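Local atomic coordinates of gram-negative insecticidal protein (Chromobacterium piscinae, PDB entry 6FBM), a protein that is an insecticidal toxin of the MACPF and beta-tripod families that probably acts by forming pores in target-cell membranes. Residues M304-S307 / Q308-I311; M161-F164 / K165-P169. All coordinates share one frame; numbering follows the deposited sequence.

Both contacts are local, each made by one unbroken run of backbone: contact 2 at the end of helix 160-167, contact 1 in the turn following helix 300-304. Contact 2 is complete before contact 1 begins along the chain. Their centres lie 18 Å apart and their nearest atoms about 6 Å, without touching; helix 300-304, which leads into contact 1, also packs on M161 and P169 of contact 2. Contact 1 is a surface turn of serine and glutamine hydrogen bonds, with M304 alone buried among its touching residues. Contact 2 is partly buried: L163, F164, Y167 and P169 form an apolar side, while E162, K165 and R166 put charge on the outer side.

Contact 1 of 2, residues M304-S307 / Q308-I311; sequences MKQS and QQSI
The amide of Q308 points its NE2 at S307 OG, which lies almost in the amide plane, only 3° out of it, at 2.7 Å. The M304 methyl comes near the same nitrogen, with CE 3.8 Å from Q308 NE2. Q309 NE2 comes within 4.1 Å of Q306 CG and gives a weak bond to Q306 O, backed by an equally weak one from its own backbone N. S307 OG joins two bonds: with chi1 at 74° the hydroxyl turns back toward M304 O, to which it donates at 2.7 Å while accepting from Q308 NE2. A weak bond links it with N26 as well. M304 O takes a second bond, from Q308 N at 3.1 Å, and so is gripped by a hydroxyl and a backbone N-H. Q308 CG lies 3.3 Å from M304 O, and beyond it the bend at chi2 (-46°) swings the amide to the serine. Q308 OE1 accepts from K99 N. The run leaves helix 300-304 for the loop before strand 318-321: M304 sits on loop residues V25, N26, Y98 and L100, and R85 of helix 81-88 bonds to S307 O and Q309 O.

Contact 2 of 2, residues M161-F164 / K165-P169; sequences MELF and KRYGP
F164 and P169 meet as the helix ends, with P169 CB over one face of the F164 ring in a CH-pi contact, 3.9 Å from the centroid and 16° off the normal. The proline is displaced toward the CD1 rim of the ring, where P169 CA is 3.6 Å from F164 CD1. F164 CG stands anti to the carbonyl carbon (chi1 -66°), which carries the ring to the side where the chain returns after G168. That glycine, with positive phi, turns the backbone out of the helix; its N still bonds to F164 O at 2.9 Å, from above the carbonyl plane. On the outer side, E162 OE2 and R166 NH1 form a salt bridge of 3.1 Å, one turn apart. Their planes are nearly parallel, but OE2 meets the guanidinium obliquely and the bond is weak, bent to 133°. K165 follows the same side, its CB 3.4 Å from M161 O and its amine leading away. L163 CD1 lies 3.6 Å from Y167 CD2, and the tyrosine hydroxyl is bonded to D152 of helix 147-154. I283 touches both L163 and F164, and pairs by backbone bonds with P169. The chemistry thus splits by side: apolar contact and a buried tyrosine hydroxyl bond tie the helix into the MACPF domain, while the weak E162-R166 pair lies on the more exposed side, where R166 makes a long, weak ion pair with D152.

Contact 1 of 2, residues M304-S307 / Q308-I311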
loop_
_atom_site.group_PDB
_atom_site.type_symbol
_atom_site.label_atom_id
_atom_site.label_comp_id
_atom_site.label_asym_id
_atom_site.label_seq_id
_atom_site.Cartn_x
_atom_site.Cartn_y
_atom_site.Cartn_z
ATOM N N MET A 304 16.559 -45.377 8.848
ATOM C CA MET A 304 17.592 -44.454 9.335
ATOM C C MET A 304 19.031 -44.838 9.021
ATOM O O MET A 304 19.927 -44.032 9.249
ATOM C CB MET A 304 17.458 -44.295 10.863
ATOM C CG MET A 304 16.129 -43.716 11.343
ATOM S SD MET A 304 15.886 -42.040 10.731
ATOM C CE MET A 304 16.999 -41.092 11.795
ATOM N N LYS A 305 19.254 -46.040 8.493
ATOM C CA LYS A 305 20.607 -46.591 8.281
ATOM C C LYS A 305 21.515 -45.615 7.541
ATOM O O LYS A 305 22.548 -45.225 8.080
ATOM C CB LYS A 305 20.537 -47.925 7.510
ATOM C CG LYS A 305 21.798 -48.764 7.567
ATOM C CD LYS A 305 22.003 -49.637 6.323
ATOM C CE LYS A 305 23.454 -50.129 6.254
ATOM N NZ LYS A 305 23.656 -51.429 5.556
ATOM N N GLN A 306 21.121 -45.193 6.333
ATOM C CA GLN A 306 21.908 -44.238 5.550
ATOM C C GLN A 306 22.269 -42.973 6.354
ATOM O O GLN A 306 23.410 -42.496 6.287
ATOM C CB GLN A 306 21.155 -43.862 4.254
ATOM C CG GLN A 306 21.956 -42.995 3.262
ATOM C CD GLN A 306 21.159 -42.440 2.082
ATOM O OE1 GLN A 306 20.161 -43.018 1.641
ATOM N NE2 GLN A 306 21.621 -41.308 1.546
ATOM N N SER A 307 21.310 -42.437 7.113
ATOM C CA SER A 307 21.526 -41.198 7.858
ATOM C C SER A 307 22.509 -41.365 9.015
ATOM O O SER A 307 23.181 -40.410 9.379
ATOM C CB SER A 307 20.209 -40.613 8.367
ATOM O OG SER A 307 19.697 -41.353 9.460
ATOM N N GLN A 308 22.609 -42.566 9.574
ATOM C CA GLN A 308 23.491 -42.803 10.717
ATOM C C GLN A 308 24.956 -43.077 10.379
ATOM O O GLN A 308 25.740 -43.267 11.294
ATOM C CB GLN A 308 22.953 -43.944 11.580
ATOM C CG GLN A 308 21.557 -43.718 12.113
ATOM C CD GLN A 308 21.379 -42.333 12.699
ATOM O OE1 GLN A 308 21.752 -42.079 13.842
ATOM N NE2 GLN A 308 20.812 -41.426 11.913
ATOM N N GLN A 309 25.336 -43.112 9.100
ATOM C CA GLN A 309 26.748 -43.254 8.736
ATOM C C GLN A 309 27.526 -42.098 9.346
ATOM O O GLN A 309 27.035 -40.967 9.381
ATOM C CB GLN A 309 26.969 -43.243 7.216
ATOM C CG GLN A 309 26.556 -44.515 6.484
ATOM C CD GLN A 309 26.820 -44.429 4.974
ATOM O OE1 GLN A 309 27.923 -44.726 4.487
ATOM N NE2 GLN A 309 25.795 -44.010 4.225
ATOM N N SER A 310 28.735 -42.394 9.818
ATOM C CA SER A 310 29.642 -41.370 10.320
ATOM C C SER A 310 30.077 -40.426 9.206
ATOM O O SER A 310 30.114 -40.791 8.022
ATOM C CB SER A 310 30.871 -41.999 10.960
ATOM O OG SER A 310 30.548 -42.445 12.272
ATOM N N ILE A 311 30.394 -39.197 9.605
ATOM C CA ILE A 311 30.968 -38.224 8.702
ATOM C C ILE A 311 32.397 -38.682 8.476
ATOM O O ILE A 311 33.077 -39.056 9.440
ATOM C CB ILE A 311 30.965 -36.806 9.310
ATOM C CG1 ILE A 311 29.535 -36.362 9.667
ATOM C CG2 ILE A 311 31.640 -35.796 8.381
ATOM C CD1 ILE A 311 28.538 -36.382 8.522
#

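Contact 2 of 2, residues M161-F164 / K165-P169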
loop_
_atom_site.group_PDB
_atom_site.type_symbol
_atom_site.label_atom_id
_atom_site.label_comp_id
_atom_site.label_asym_id
_atom_site.label_seq_id
_atom_site.Cartn_x
_atom_site.Cartn_y
_atom_site.Cartn_z
ATOM N N MET A 161 8.831 -49.002 4.649
ATOM C CA MET A 161 9.634 -48.057 3.865
ATOM C C MET A 161 8.792 -47.104 3.010
ATOM O O MET A 161 9.087 -45.914 2.919
ATOM C CB MET A 161 10.657 -48.792 2.969
ATOM C CG MET A 161 11.895 -49.346 3.668
ATOM S SD MET A 161 12.730 -48.293 4.891
ATOM C CE MET A 161 11.903 -48.941 6.371
ATOM N N GLU A 162 7.754 -47.635 2.376
ATOM C CA GLU A 162 6.883 -46.810 1.550
ATOM C C GLU A 162 6.084 -45.874 2.415
ATOM O O GLU A 162 5.983 -44.685 2.110
ATOM C CB GLU A 162 5.913 -47.655 0.727
ATOM C CG GLU A 162 6.239 -47.720 -0.757
ATOM C CD GLU A 162 5.025 -47.369 -1.588
ATOM O OE1 GLU A 162 4.562 -48.212 -2.385
ATOM O OE2 GLU A 162 4.463 -46.247 -1.391
ATOM N N LEU A 163 5.508 -46.434 3.474
ATOM C CA LEU A 163 4.736 -45.657 4.417
ATOM C C LEU A 163 5.576 -44.486 4.883
ATOM O O LEU A 163 5.120 -43.349 4.826
ATOM C CB LEU A 163 4.293 -46.506 5.609
ATOM C CG LEU A 163 3.302 -45.848 6.568
ATOM C CD1 LEU A 163 1.954 -45.663 5.905
ATOM C CD2 LEU A 163 3.144 -46.710 7.794
ATOM N N PHE A 164 6.811 -44.772 5.293
ATOM C CA PHE A 164 7.718 -43.734 5.769
ATOM C C PHE A 164 8.131 -42.728 4.692
ATOM O O PHE A 164 8.260 -41.542 5.002
ATOM C CB PHE A 164 8.967 -44.330 6.446
ATOM C CG PHE A 164 8.697 -45.081 7.733
ATOM C CD1 PHE A 164 7.533 -44.885 8.482
ATOM C CD2 PHE A 164 9.645 -45.975 8.213
ATOM C CE1 PHE A 164 7.316 -45.591 9.660
ATOM C CE2 PHE A 164 9.434 -46.663 9.394
ATOM C CZ PHE A 164 8.272 -46.474 10.117
ATOM N N LYS A 165 8.336 -43.182 3.459
ATOM C CA LYS A 165 8.592 -42.252 2.343
ATOM C C LYS A 165 7.382 -41.341 2.085
ATOM O O LYS A 165 7.533 -40.117 1.985
ATOM C CB LYS A 165 9.012 -43.012 1.072
ATOM C CG LYS A 165 9.239 -42.143 -0.167
ATOM C CD LYS A 165 8.106 -42.232 -1.176
ATOM C CE LYS A 165 8.599 -41.807 -2.568
ATOM N NZ LYS A 165 9.540 -42.747 -3.240
ATOM N N ARG A 166 6.192 -41.931 2.003
ATOM C CA ARG A 166 4.961 -41.180 1.718
ATOM C C ARG A 166 4.603 -40.151 2.797
ATOM O O ARG A 166 4.236 -39.025 2.479
ATOM C CB ARG A 166 3.770 -42.110 1.554
ATOM C CG ARG A 166 3.701 -42.902 0.265
ATOM C CD ARG A 166 2.559 -43.907 0.324
ATOM N NE ARG A 166 1.433 -43.597 -0.586
ATOM C CZ ARG A 166 0.971 -44.367 -1.573
ATOM N NH1 ARG A 166 1.434 -45.586 -1.764
ATOM N NH2 ARG A 166 -0.041 -43.936 -2.313
ATOM N N TYR A 167 4.696 -40.549 4.059
ATOM C CA TYR A 167 4.144 -39.768 5.157
ATOM C C TYR A 167 5.153 -39.196 6.146
ATOM O O TYR A 167 4.812 -38.278 6.899
ATOM C CB TYR A 167 3.115 -40.623 5.902
ATOM C CG TYR A 167 1.981 -41.025 4.998
ATOM C CD1 TYR A 167 1.006 -40.098 4.627
ATOM C CD2 TYR A 167 1.905 -42.307 4.479
ATOM C CE1 TYR A 167 -0.024 -40.456 3.777
ATOM C CE2 TYR A 167 0.889 -42.663 3.622
ATOM C CZ TYR A 167 -0.069 -41.733 3.265
ATOM O OH TYR A 167 -1.089 -42.092 2.428
ATOM N N GLY A 168 6.373 -39.717 6.137
ATOM C CA GLY A 168 7.334 -39.474 7.209
ATOM C C GLY A 168 7.122 -40.438 8.363
ATOM O O GLY A 168 5.983 -40.795 8.669
ATOM N N PRO A 169 8.203 -40.878 9.006
ATOM C CA PRO A 169 8.038 -41.765 10.156
ATOM C C PRO A 169 7.550 -41.046 11.421
ATOM O O PRO A 169 7.008 -41.703 12.322
ATOM C CB PRO A 169 9.442 -42.315 10.377
ATOM C CG PRO A 169 10.343 -41.216 9.889
ATOM C CD PRO A 169 9.621 -40.534 8.760
#